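Local coordinates for protein coclaurine N-methyltransferase (Coptis japonica, PDB 6GKV) that transfers a methyl group from S-adenosyl-L-methionine to the ring nitrogen of coclaurine and related tetrahydroisoquinolines in alkaloid biosynthesis, at residues Trp38-Thr43 against Gly339-Ala344; Gln73-Pro78 against Phe200-Asn205; Thr103-Glu108 against Leu292-Ala297; Leu137-Ala142 against Arg168-Leu173. All blocks are in the same frame, centred on the assembly; numbering follows the deposited sequence.

Interaction 1 (Trp38-Thr43 against Gly339-Ala344)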
# COMPACT_ATOMS: atom_id res chain seq x y z
N TRP A 38 -15.48 -13.03 0.99
CA TRP A 38 -15.29 -12.89 -0.44
C TRP A 38 -14.08 -12.00 -0.72
O TRP A 38 -13.36 -12.18 -1.70
CB TRP A 38 -16.57 -12.33 -1.07
CG TRP A 38 -16.45 -11.79 -2.45
CD1 TRP A 38 -16.80 -12.41 -3.61
CD2 TRP A 38 -15.97 -10.48 -2.82
NE1 TRP A 38 -16.55 -11.59 -4.68
CE2 TRP A 38 -16.05 -10.40 -4.23
CE3 TRP A 38 -15.46 -9.38 -2.11
CZ2 TRP A 38 -15.64 -9.26 -4.94
CZ3 TRP A 38 -15.05 -8.26 -2.81
CH2 TRP A 38 -15.13 -8.20 -4.20
N GLY A 39 -13.87 -11.03 0.18
CA GLY A 39 -12.76 -10.11 0.08
C GLY A 39 -11.37 -10.62 0.44
O GLY A 39 -10.43 -10.42 -0.33
N TYR A 40 -11.21 -11.25 1.60
CA TYR A 40 -9.89 -11.75 2.00
C TYR A 40 -9.45 -12.93 1.13
O TYR A 40 -10.28 -13.72 0.68
CB TYR A 40 -9.86 -12.13 3.49
CG TYR A 40 -9.77 -10.93 4.42
CD1 TYR A 40 -8.68 -10.04 4.37
CD2 TYR A 40 -10.76 -10.69 5.35
CE1 TYR A 40 -8.61 -8.93 5.23
CE2 TYR A 40 -10.70 -9.60 6.21
CZ TYR A 40 -9.64 -8.72 6.15
OH TYR A 40 -9.66 -7.64 7.01
N LYS A 41 -8.14 -13.03 0.90
CA LYS A 41 -7.60 -14.10 0.05
C LYS A 41 -6.64 -15.00 0.84
O LYS A 41 -5.96 -14.55 1.77
CB LYS A 41 -6.89 -13.52 -1.17
CG LYS A 41 -7.82 -12.84 -2.17
CD LYS A 41 -8.85 -13.81 -2.71
CE LYS A 41 -9.89 -13.10 -3.59
NZ LYS A 41 -11.00 -14.01 -4.06
N PRO A 42 -6.60 -16.28 0.48
CA PRO A 42 -5.78 -17.16 1.32
C PRO A 42 -4.27 -16.91 1.18
O PRO A 42 -3.52 -17.23 2.10
CB PRO A 42 -6.18 -18.58 0.84
CG PRO A 42 -6.86 -18.38 -0.49
CD PRO A 42 -7.44 -17.00 -0.48
N THR A 43 -3.83 -16.34 0.07
CA THR A 43 -2.41 -15.98 -0.06
C THR A 43 -2.26 -14.49 -0.30
O THR A 43 -3.11 -13.88 -0.95
CB THR A 43 -1.74 -16.71 -1.21
OG1 THR A 43 -2.32 -16.27 -2.44
CG2 THR A 43 -1.94 -18.21 -1.08
N GLY A 339 -14.34 -1.74 14.38
CA GLY A 339 -13.91 -0.66 13.49
C GLY A 339 -12.58 -0.87 12.75
O GLY A 339 -12.02 0.08 12.18
N GLU A 340 -12.10 -2.11 12.76
CA GLU A 340 -10.81 -2.47 12.20
C GLU A 340 -10.96 -3.25 10.91
O GLU A 340 -10.09 -4.03 10.55
CB GLU A 340 -10.00 -3.28 13.24
CG GLU A 340 -9.50 -2.40 14.38
CD GLU A 340 -8.45 -1.38 13.88
OE1 GLU A 340 -7.60 -1.77 13.06
OE2 GLU A 340 -8.49 -0.19 14.29
N GLU A 341 -12.08 -3.05 10.22
CA GLU A 341 -12.29 -3.62 8.90
C GLU A 341 -12.52 -2.51 7.87
O GLU A 341 -11.66 -2.20 7.05
CB GLU A 341 -13.47 -4.59 8.92
CG GLU A 341 -13.26 -5.82 9.80
CD GLU A 341 -12.18 -6.75 9.28
OE1 GLU A 341 -11.74 -6.59 8.13
OE2 GLU A 341 -11.77 -7.67 10.01
N TRP A 342 -13.72 -1.93 7.89
CA TRP A 342 -14.06 -0.80 7.04
C TRP A 342 -13.77 0.46 7.84
O TRP A 342 -14.08 0.53 9.04
CB TRP A 342 -15.52 -0.87 6.59
CG TRP A 342 -15.78 -1.96 5.58
CD1 TRP A 342 -15.52 -1.90 4.24
CD2 TRP A 342 -16.33 -3.26 5.83
NE1 TRP A 342 -15.88 -3.09 3.64
CE2 TRP A 342 -16.38 -3.92 4.57
CE3 TRP A 342 -16.82 -3.91 6.96
CZ2 TRP A 342 -16.89 -5.23 4.45
CZ3 TRP A 342 -17.33 -5.20 6.83
CH2 TRP A 342 -17.36 -5.84 5.58
N MET A 343 -13.16 1.45 7.18
CA MET A 343 -12.66 2.61 7.88
C MET A 343 -12.37 3.78 6.94
O MET A 343 -12.75 3.75 5.76
CB MET A 343 -11.38 2.24 8.65
CG MET A 343 -10.34 1.48 7.80
SD MET A 343 -8.86 0.96 8.72
CE MET A 343 -9.40 -0.58 9.45
N ALA A 344 -11.69 4.78 7.48
CA ALA A 344 -11.36 5.99 6.75
C ALA A 344 -9.86 6.18 6.55
O ALA A 344 -9.05 5.98 7.46
CB ALA A 344 -11.94 7.20 7.47

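Interaction 2 (Gln73-Pro78 against Phe200-Asn205). With SAH (S-adenosyl-L-homocysteine), chain C; F2W (6,7-dimethoxy-2-methyl-1,2,3,4-tetrahydroisoquinolin-2-ium), chain D.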
# COMPACT_ATOMS: atom_id res chain seq x y z
N GLN A 73 -30.82 10.75 -7.31
CA GLN A 73 -31.30 9.86 -6.25
C GLN A 73 -30.76 10.32 -4.90
O GLN A 73 -31.42 10.19 -3.87
CB GLN A 73 -30.91 8.40 -6.52
CG GLN A 73 -31.70 7.75 -7.66
CD GLN A 73 -31.57 6.24 -7.69
OE1 GLN A 73 -31.88 5.54 -6.72
NE2 GLN A 73 -31.09 5.72 -8.82
N LEU A 74 -29.56 10.87 -4.95
CA LEU A 74 -28.81 11.28 -3.78
C LEU A 74 -28.29 12.69 -4.05
O LEU A 74 -28.33 13.13 -5.19
CB LEU A 74 -27.67 10.29 -3.53
CG LEU A 74 -26.98 10.16 -2.17
CD1 LEU A 74 -28.00 9.94 -1.06
CD2 LEU A 74 -26.02 8.99 -2.27
N TYR A 75 -27.84 13.41 -3.02
CA TYR A 75 -27.15 14.71 -3.20
C TYR A 75 -28.00 15.90 -3.72
O TYR A 75 -27.48 17.01 -3.89
CB TYR A 75 -25.93 14.51 -4.11
CG TYR A 75 -24.93 13.54 -3.53
CD1 TYR A 75 -24.66 13.54 -2.17
CD2 TYR A 75 -24.29 12.60 -4.33
CE1 TYR A 75 -23.76 12.67 -1.62
CE2 TYR A 75 -23.40 11.70 -3.78
CZ TYR A 75 -23.13 11.75 -2.42
OH TYR A 75 -22.24 10.87 -1.83
N GLU A 76 -29.29 15.67 -3.98
CA GLU A 76 -30.25 16.76 -4.18
C GLU A 76 -31.28 16.72 -3.05
O GLU A 76 -32.49 16.72 -3.28
CB GLU A 76 -30.97 16.67 -5.54
CG GLU A 76 -30.25 17.34 -6.71
CD GLU A 76 -29.94 18.81 -6.49
OE1 GLU A 76 -30.66 19.49 -5.73
OE2 GLU A 76 -28.97 19.29 -7.09
N ILE A 77 -30.78 16.67 -1.82
CA ILE A 77 -31.63 16.50 -0.66
C ILE A 77 -32.02 17.84 -0.08
O ILE A 77 -31.17 18.71 0.08
CB ILE A 77 -30.91 15.67 0.43
CG1 ILE A 77 -30.22 14.44 -0.19
CG2 ILE A 77 -31.90 15.32 1.56
CD1 ILE A 77 -31.16 13.53 -1.02
N PRO A 78 -33.32 18.02 0.22
CA PRO A 78 -33.79 19.24 0.90
C PRO A 78 -32.98 19.54 2.15
O PRO A 78 -32.82 18.69 3.03
CB PRO A 78 -35.25 18.92 1.23
CG PRO A 78 -35.42 17.45 0.99
CD PRO A 78 -34.44 17.11 -0.08
N PHE A 200 -14.23 10.49 -4.39
CA PHE A 200 -13.67 9.48 -5.28
C PHE A 200 -14.44 8.18 -5.30
O PHE A 200 -14.42 7.47 -6.31
CB PHE A 200 -12.21 9.17 -4.89
CG PHE A 200 -11.22 10.18 -5.38
CD1 PHE A 200 -11.60 11.51 -5.58
CD2 PHE A 200 -9.93 9.80 -5.70
CE1 PHE A 200 -10.68 12.46 -6.06
CE2 PHE A 200 -9.00 10.75 -6.20
CZ PHE A 200 -9.38 12.07 -6.37
N GLU A 201 -15.11 7.87 -4.19
CA GLU A 201 -15.98 6.70 -4.10
C GLU A 201 -17.06 6.63 -5.20
O GLU A 201 -17.59 5.55 -5.50
CB GLU A 201 -16.66 6.65 -2.72
CG GLU A 201 -15.69 6.37 -1.54
CD GLU A 201 -15.20 7.63 -0.85
OE1 GLU A 201 -14.92 8.62 -1.53
OE2 GLU A 201 -15.12 7.63 0.40
N HIS A 202 -17.36 7.79 -5.79
CA HIS A 202 -18.34 7.93 -6.87
C HIS A 202 -17.70 7.96 -8.25
O HIS A 202 -18.38 7.96 -9.27
CB HIS A 202 -19.14 9.21 -6.67
CG HIS A 202 -19.93 9.23 -5.40
ND1 HIS A 202 -20.86 8.26 -5.09
CD2 HIS A 202 -19.95 10.12 -4.38
CE1 HIS A 202 -21.41 8.55 -3.92
NE2 HIS A 202 -20.87 9.67 -3.47
N MET A 203 -16.37 8.03 -8.26
CA MET A 203 -15.62 8.12 -9.50
C MET A 203 -15.16 6.74 -9.90
O MET A 203 -15.38 5.79 -9.18
CB MET A 203 -14.44 9.06 -9.36
CG MET A 203 -14.80 10.40 -8.76
SD MET A 203 -15.89 11.37 -9.82
CE MET A 203 -17.20 11.80 -8.68
N LYS A 204 -14.50 6.66 -11.06
CA LYS A 204 -14.01 5.39 -11.57
C LYS A 204 -12.54 5.52 -11.95
O LYS A 204 -11.66 5.07 -11.20
CB LYS A 204 -14.82 4.94 -12.79
CG LYS A 204 -16.29 4.72 -12.50
CD LYS A 204 -16.49 3.69 -11.40
CE LYS A 204 -17.98 3.39 -11.16
NZ LYS A 204 -18.18 2.72 -9.85
N ASN A 205 -12.27 6.13 -13.10
CA ASN A 205 -10.91 6.27 -13.59
C ASN A 205 -10.11 7.34 -12.83
O ASN A 205 -10.10 8.51 -13.21
CB ASN A 205 -10.90 6.58 -15.09
CG ASN A 205 -9.50 6.53 -15.68
OD1 ASN A 205 -8.51 6.82 -15.00
ND2 ASN A 205 -9.41 6.17 -16.95
N SAH C . -17.68 16.63 0.86
CA SAH C . -18.98 16.81 1.49
CB SAH C . -19.99 15.79 0.98
CG SAH C . -19.43 14.42 0.62
SD SAH C . -20.68 13.40 -0.19
C SAH C . -18.88 16.71 3.01
O SAH C . -17.87 16.20 3.49
OXT SAH C . -19.79 17.11 3.75
C5' SAH C . -19.96 13.61 -1.85
C4' SAH C . -20.05 15.04 -2.40
O4' SAH C . -19.51 15.09 -3.71
C3' SAH C . -21.48 15.54 -2.51
O3' SAH C . -21.50 16.91 -2.20
C2' SAH C . -21.85 15.40 -3.97
O2' SAH C . -22.74 16.43 -4.31
C1' SAH C . -20.48 15.56 -4.64
N9 SAH C . -20.38 14.84 -5.93
C8 SAH C . -20.67 13.52 -6.21
N7 SAH C . -20.43 13.30 -7.53
C5 SAH C . -20.00 14.46 -8.10
C6 SAH C . -19.63 14.81 -9.40
N6 SAH C . -19.65 13.91 -10.39
N1 SAH C . -19.23 16.10 -9.67
C2 SAH C . -19.21 17.05 -8.66
N3 SAH C . -19.58 16.70 -7.37
C4 SAH C . -19.97 15.43 -7.10
CAM F2W D . -23.54 5.09 5.26
OAK F2W D . -22.58 4.35 4.47
CAB F2W D . -21.85 5.20 3.68
CAA F2W D . -22.00 6.59 3.70
CAF F2W D . -21.21 7.35 2.85
CAJ F2W D . -21.27 8.74 2.83
CAI F2W D . -20.78 9.46 1.53
NAH F2W D . -19.38 9.02 1.37
CAO F2W D . -19.07 9.50 0.01
CAG F2W D . -19.61 7.58 1.20
CAE F2W D . -20.26 6.76 2.07
CAD F2W D . -20.12 5.38 2.03
CAC F2W D . -20.90 4.60 2.87
OAL F2W D . -20.86 3.23 2.92
CAN F2W D . -19.89 2.54 2.10

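Interaction 3 (Thr103-Glu108 against Leu292-Ala297)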
# COMPACT_ATOMS: atom_id res chain seq x y z
N THR A 103 -20.16 14.84 21.43
CA THR A 103 -21.41 15.09 20.73
C THR A 103 -21.19 15.06 19.20
O THR A 103 -20.06 15.03 18.73
CB THR A 103 -22.02 16.44 21.13
OG1 THR A 103 -21.21 17.51 20.63
CG2 THR A 103 -22.13 16.55 22.65
N LEU A 104 -22.28 15.04 18.44
CA LEU A 104 -22.15 15.03 16.99
C LEU A 104 -21.55 16.35 16.53
O LEU A 104 -20.69 16.38 15.63
CB LEU A 104 -23.51 14.80 16.31
CG LEU A 104 -23.54 14.95 14.78
CD1 LEU A 104 -22.66 13.92 14.09
CD2 LEU A 104 -24.97 14.90 14.23
N ASP A 105 -22.00 17.44 17.14
CA ASP A 105 -21.54 18.77 16.77
C ASP A 105 -20.05 18.88 16.99
O ASP A 105 -19.32 19.25 16.08
CB ASP A 105 -22.26 19.85 17.57
CG ASP A 105 -23.56 20.29 16.93
OD1 ASP A 105 -24.21 19.48 16.23
OD2 ASP A 105 -23.92 21.47 17.13
N GLU A 106 -19.63 18.53 18.20
CA GLU A 106 -18.22 18.45 18.55
C GLU A 106 -17.43 17.62 17.55
O GLU A 106 -16.28 17.95 17.22
CB GLU A 106 -18.06 17.84 19.95
CG GLU A 106 -18.10 18.84 21.11
CD GLU A 106 -17.98 18.18 22.48
OE1 GLU A 106 -18.20 16.95 22.60
OE2 GLU A 106 -17.68 18.91 23.45
N ALA A 107 -18.04 16.54 17.09
CA ALA A 107 -17.32 15.57 16.27
C ALA A 107 -17.11 16.11 14.87
O ALA A 107 -16.05 15.88 14.29
CB ALA A 107 -18.06 14.25 16.23
N GLU A 108 -18.13 16.80 14.34
CA GLU A 108 -18.02 17.49 13.06
C GLU A 108 -16.81 18.42 13.12
O GLU A 108 -15.90 18.33 12.30
CB GLU A 108 -19.29 18.28 12.73
CG GLU A 108 -20.55 17.44 12.50
CD GLU A 108 -21.71 18.24 11.90
OE1 GLU A 108 -21.96 19.37 12.36
OE2 GLU A 108 -22.36 17.72 10.96
N LEU A 292 -28.90 8.69 13.03
CA LEU A 292 -30.07 7.85 13.24
C LEU A 292 -30.87 8.27 14.47
O LEU A 292 -32.09 8.37 14.41
CB LEU A 292 -29.65 6.39 13.35
CG LEU A 292 -30.72 5.38 13.72
CD1 LEU A 292 -31.79 5.32 12.63
CD2 LEU A 292 -30.11 3.99 13.98
N LYS A 293 -30.19 8.53 15.59
CA LYS A 293 -30.86 9.06 16.79
C LYS A 293 -31.64 10.33 16.46
O LYS A 293 -32.71 10.56 17.01
CB LYS A 293 -29.87 9.38 17.91
CG LYS A 293 -29.36 8.20 18.74
CD LYS A 293 -28.25 8.67 19.70
CE LYS A 293 -27.46 7.51 20.28
NZ LYS A 293 -26.18 7.95 20.95
N ARG A 294 -31.07 11.15 15.59
CA ARG A 294 -31.69 12.43 15.26
C ARG A 294 -32.92 12.27 14.40
O ARG A 294 -33.85 13.05 14.51
CB ARG A 294 -30.68 13.34 14.58
CG ARG A 294 -29.71 13.93 15.56
CD ARG A 294 -28.57 14.68 14.91
NE ARG A 294 -27.77 15.32 15.94
CZ ARG A 294 -27.74 16.62 16.17
NH1 ARG A 294 -28.44 17.45 15.40
NH2 ARG A 294 -26.99 17.09 17.15
N LEU A 295 -32.93 11.26 13.54
CA LEU A 295 -34.14 10.93 12.79
C LEU A 295 -35.29 10.62 13.75
O LEU A 295 -36.18 11.43 13.93
CB LEU A 295 -33.89 9.75 11.85
CG LEU A 295 -32.98 10.02 10.66
CD1 LEU A 295 -32.92 8.82 9.72
CD2 LEU A 295 -33.48 11.25 9.94
N ASP A 296 -35.21 9.45 14.39
CA ASP A 296 -36.23 8.94 15.32
C ASP A 296 -36.76 9.93 16.37
O ASP A 296 -37.88 9.81 16.85
CB ASP A 296 -35.67 7.72 16.05
CG ASP A 296 -35.30 6.60 15.11
OD1 ASP A 296 -35.91 6.52 14.02
OD2 ASP A 296 -34.38 5.82 15.45
N ALA A 297 -35.93 10.90 16.74
CA ALA A 297 -36.31 11.87 17.75
C ALA A 297 -37.10 13.04 17.13
O ALA A 297 -37.76 13.81 17.84
CB ALA A 297 -35.06 12.38 18.47

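Interaction 4 (Leu137-Ala142 against Arg168-Leu173)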
# COMPACT_ATOMS: atom_id res chain seq x y z
N LEU A 137 -16.93 22.12 5.38
CA LEU A 137 -15.50 22.45 5.34
C LEU A 137 -15.23 23.84 4.78
O LEU A 137 -14.42 24.58 5.33
CB LEU A 137 -14.73 21.41 4.52
CG LEU A 137 -13.21 21.58 4.37
CD1 LEU A 137 -12.48 21.59 5.73
CD2 LEU A 137 -12.68 20.47 3.47
N THR A 138 -15.91 24.19 3.69
CA THR A 138 -15.77 25.51 3.08
C THR A 138 -16.00 26.61 4.11
O THR A 138 -15.14 27.46 4.31
CB THR A 138 -16.75 25.70 1.91
OG1 THR A 138 -16.30 24.93 0.80
CG2 THR A 138 -16.82 27.16 1.49
N LEU A 139 -17.14 26.56 4.78
CA LEU A 139 -17.51 27.59 5.75
C LEU A 139 -16.55 27.64 6.93
O LEU A 139 -16.24 28.71 7.46
CB LEU A 139 -18.94 27.35 6.24
CG LEU A 139 -19.92 27.23 5.08
CD1 LEU A 139 -21.38 26.97 5.53
CD2 LEU A 139 -19.80 28.48 4.21
N HIS A 140 -16.07 26.47 7.33
CA HIS A 140 -15.20 26.35 8.50
C HIS A 140 -13.83 26.95 8.22
O HIS A 140 -13.31 27.75 9.00
CB HIS A 140 -15.07 24.88 8.90
CG HIS A 140 -14.18 24.65 10.08
ND1 HIS A 140 -12.83 24.39 9.96
CD2 HIS A 140 -14.45 24.61 11.41
CE1 HIS A 140 -12.30 24.21 11.16
NE2 HIS A 140 -13.26 24.34 12.05
N VAL A 141 -13.25 26.57 7.08
CA VAL A 141 -11.97 27.12 6.66
C VAL A 141 -12.11 28.61 6.37
O VAL A 141 -11.26 29.41 6.76
CB VAL A 141 -11.41 26.38 5.41
CG1 VAL A 141 -10.22 27.12 4.81
CG2 VAL A 141 -11.05 24.96 5.76
N ALA A 142 -13.21 28.99 5.71
CA ALA A 142 -13.46 30.39 5.40
C ALA A 142 -13.45 31.19 6.68
O ALA A 142 -12.88 32.28 6.73
CB ALA A 142 -14.78 30.57 4.67
N ARG A 168 -23.06 34.53 3.41
CA ARG A 168 -23.27 35.95 3.60
C ARG A 168 -24.00 36.14 4.91
O ARG A 168 -23.87 37.17 5.58
CB ARG A 168 -24.05 36.57 2.44
CG ARG A 168 -23.27 37.63 1.70
CD ARG A 168 -24.19 38.65 1.03
NE ARG A 168 -23.42 39.64 0.28
CZ ARG A 168 -23.96 40.61 -0.46
NH1 ARG A 168 -25.27 40.74 -0.56
NH2 ARG A 168 -23.18 41.45 -1.11
N ARG A 169 -24.76 35.12 5.29
CA ARG A 169 -25.49 35.14 6.56
C ARG A 169 -24.53 35.09 7.75
O ARG A 169 -24.88 35.54 8.85
CB ARG A 169 -26.49 33.98 6.62
N ARG A 170 -23.33 34.56 7.54
CA ARG A 170 -22.29 34.53 8.59
C ARG A 170 -21.23 35.59 8.33
O ARG A 170 -20.18 35.61 8.97
CB ARG A 170 -21.64 33.14 8.69
CG ARG A 170 -22.54 32.04 9.25
CD ARG A 170 -21.76 30.74 9.43
NE ARG A 170 -22.60 29.56 9.25
CZ ARG A 170 -22.14 28.33 9.08
NH1 ARG A 170 -20.83 28.11 9.08
NH2 ARG A 170 -22.98 27.31 8.91
N ASN A 171 -21.53 36.47 7.37
CA ASN A 171 -20.67 37.60 7.03
C ASN A 171 -19.28 37.15 6.60
O ASN A 171 -18.29 37.44 7.28
CB ASN A 171 -20.58 38.58 8.20
CG ASN A 171 -20.01 39.92 7.80
OD1 ASN A 171 -19.66 40.14 6.63
ND2 ASN A 171 -19.92 40.83 8.76
N LEU A 172 -19.22 36.44 5.48
CA LEU A 172 -17.96 35.91 4.97
C LEU A 172 -17.64 36.38 3.55
O LEU A 172 -18.42 36.16 2.62
CB LEU A 172 -17.97 34.37 5.01
CG LEU A 172 -17.86 33.66 6.36
CD1 LEU A 172 -18.03 32.16 6.21
CD2 LEU A 172 -16.53 33.95 7.04
N LEU A 173 -16.50 37.05 3.41
CA LEU A 173 -15.96 37.38 2.09
C LEU A 173 -15.66 36.10 1.33
O LEU A 173 -16.26 35.81 0.30
CB LEU A 173 -14.68 38.23 2.22
CG LEU A 173 -13.92 38.77 0.98
CD1 LEU A 173 -13.05 39.96 1.37
CD2 LEU A 173 -13.05 37.73 0.27

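Interaction 1 (Trp38-Thr43 against Gly339-Ala344)
Tyr40 and Glu341 carry this contact, and each gives it about the same area. The phenol hydroxyl of Tyr40 donates a hydrogen bond to the carboxylate of Glu341, with OH to OE1 at 2.6 Å. OE1 receives it on its syn lone pair, the side facing OE2. OE1 sits at the edge of the tyrosine ring, near the ring plane, and the carboxylate plane is turned 75° from the ring. Tyr40 is the first residue to leave helical geometry after helix 21-39. The nearest CA atoms, those of Tyr40 and Glu341, are 10.9 Å apart, a distance that the two long side chains bridge. The Glu341 chain bends at chi2 (-67°), which brings OE1 round to the hydroxyl.

OE1 also bonds His230 NE2, while OE2 takes Asn337 ND2. The Tyr40 ring packs edge-to-face with Phe233. A phenylalanine in place of Tyr40 would keep the ring but would probably leave the buried Glu341 OE1 short of one of its two partners.

The neighbouring Glu340 bonds Thr43 of the second subunit, so the homodimer interface lies close by. The contact is a partly buried tyrosine-carboxylate hydrogen bond. It joins the residue after helix 21-39 to the one before strand 342-350, in the mixed, Rossmann-like sheet of the methyltransferase fold.

Interaction 2 (Gln73-Pro78 against Phe200-Asn205)
Tyr75 OH and His202 NE2 lie 2.5 Å apart in a very short hydrogen bond, and either atom could be the donor. The two side chains reach for each other from opposite directions. The hydroxyl meets the imidazole at its edge, near the ring plane, and the imidazole in turn lies at the edge of the phenol. The ring planes are 83° apart, with centroids 5.1 Å from each other.

Tyr75 is also packed on both faces. C2' of the S-adenosyl-L-homocysteine ribose lies 3.6 Å above the plane of the Tyr75 ring, over its centre. Leu74 CG covers the opposite face. The ring is thus sandwiched between the cofactor product and its own neighbour in sequence, which limits its rotation. In Tyr75 CG stands anti to the carbonyl carbon (chi1 -61°), and this points the ring at His202. His202 is fixed from behind as well, because its ND1 bonds Thr255 O. Met203 CE rests 3.7 Å from N6 of the adenine.

Tyr75 and His202 belong to the pockets of both ligands. Tyr75 OH is 3.4 Å from the sulfur SD of S-adenosyl-L-homocysteine. His202 NE2 is 3.9 Å from CAO, the N-methyl carbon of the bound N-methylheliamine. Glu198 bonds the same tetrahydroisoquinoline ligand. The polar pair therefore sits beside the gap between sulfur and methyl carbon. This is consistent with a part in placing the reacting groups for methyl transfer.

Interaction 3 (Thr103-Glu108 against Leu292-Ala297)
The first turn of helix 104-118 faces the 292-297 part of helix 281-297, and the nearest CA atoms, those of Leu104 and Arg294, are 10.0 Å apart. A capping box opens the first helix. Thr103 OG1 accepts from Glu106 N at 3.1 Å, and Glu106 OE1 accepts in return from Thr103 N. The OE1 bond is made on the anti side of the carboxylate, 25° out of its plane. Both segments belong to the region of the mycolic acid cyclopropane synthetase family.

Across the gap, Arg294 does most of the reaching. Its chain is extended from CG to NE, and this carries the guanidinium to Leu104. The leucine methyl CD2 lies over one face of that flat group. Leu104 also touches Glu290 and Trp291 of helix 281-297, so it is packed well into the joint.

Asp105 adds a weaker electrostatic link, a long salt bridge with OD1 at 3.8 Å from Arg294 NH2. The carboxylate and guanidinium planes are 23° apart. OD1 stands off the plane of the guanidinium, so the attraction is electrostatic, without a hydrogen bond. The firmer bond of Asp105 is that of OD2 to Ser88 OG. Replacing Arg294 with an alanine would probably uncover the CD2 side of Leu104 and leave Asp105 without this distant positive charge.

The closest approach between the two segments is made by the leucine: its methyl CD2 comes to 3.3 Å from Arg294 NE.

Interaction 4 (Leu137-Ala142 against Arg168-Leu173)
Leu139 and Arg170 cross at about a right angle, and the leucine methyl CD1 lies over one face of the guanidinium. CD1 is 3.9 Å from Arg170 CZ, and Leu139 CB comes to 3.5 Å from Arg170 NH1. A bend at chi3 (-149°) in the arginine chain turns the guanidinium face to Leu139 CD1. Its N-H groups have partners elsewhere: NH2 forms a salt bridge with Glu166, and NH1 bonds Gln143 OE1.

Leu172 approaches the same helix about one turn further on. Its CD1 meets the methyl CB of Ala142 at 3.9 Å and lies 4.1 Å from Leu139 O. Its CD2 lies against the Ala142 carbonyl. The small alanine is consistent with the close approach of the backbones, with the CA atoms of Ala142 and Leu172 7.1 Å apart.

The 168-173 segment holds a Schellman motif that ends helix 157-168, with Asn171 at positive phi as the C-prime residue. The turn lies against helix 136-143, near the edge of the Rossmann-like domain. No hydrogen bond joins the two segments. The contact joins an apolar Ala142-Leu172 pair to a methyl-over-guanidinium pair, in which the charged group offers its face to Leu139 while NH2 and NH1 serve Glu166 and Gln143.

Interaction 2 is the one at the active site, where it touches both bound ligands. The centres of the other three lie about 24 Å (interaction 1), 22 Å (interaction 3) and 24 Å (interaction 4) from its own. None of the four touches another. Interaction 3 still comes within about 11 Å of S-adenosyl-L-homocysteine, measured from the Leu104 side chain, and interaction 4 within about 10 Å, from Leu139. The Glu341 side chain of interaction 1 is about 12 Å from the bound N-methylheliamine. Interactions 1 and 4 lie on opposite sides of the chain's centre. Along the chain, interaction 1 encloses all the others, while interactions 2 and 3 cross.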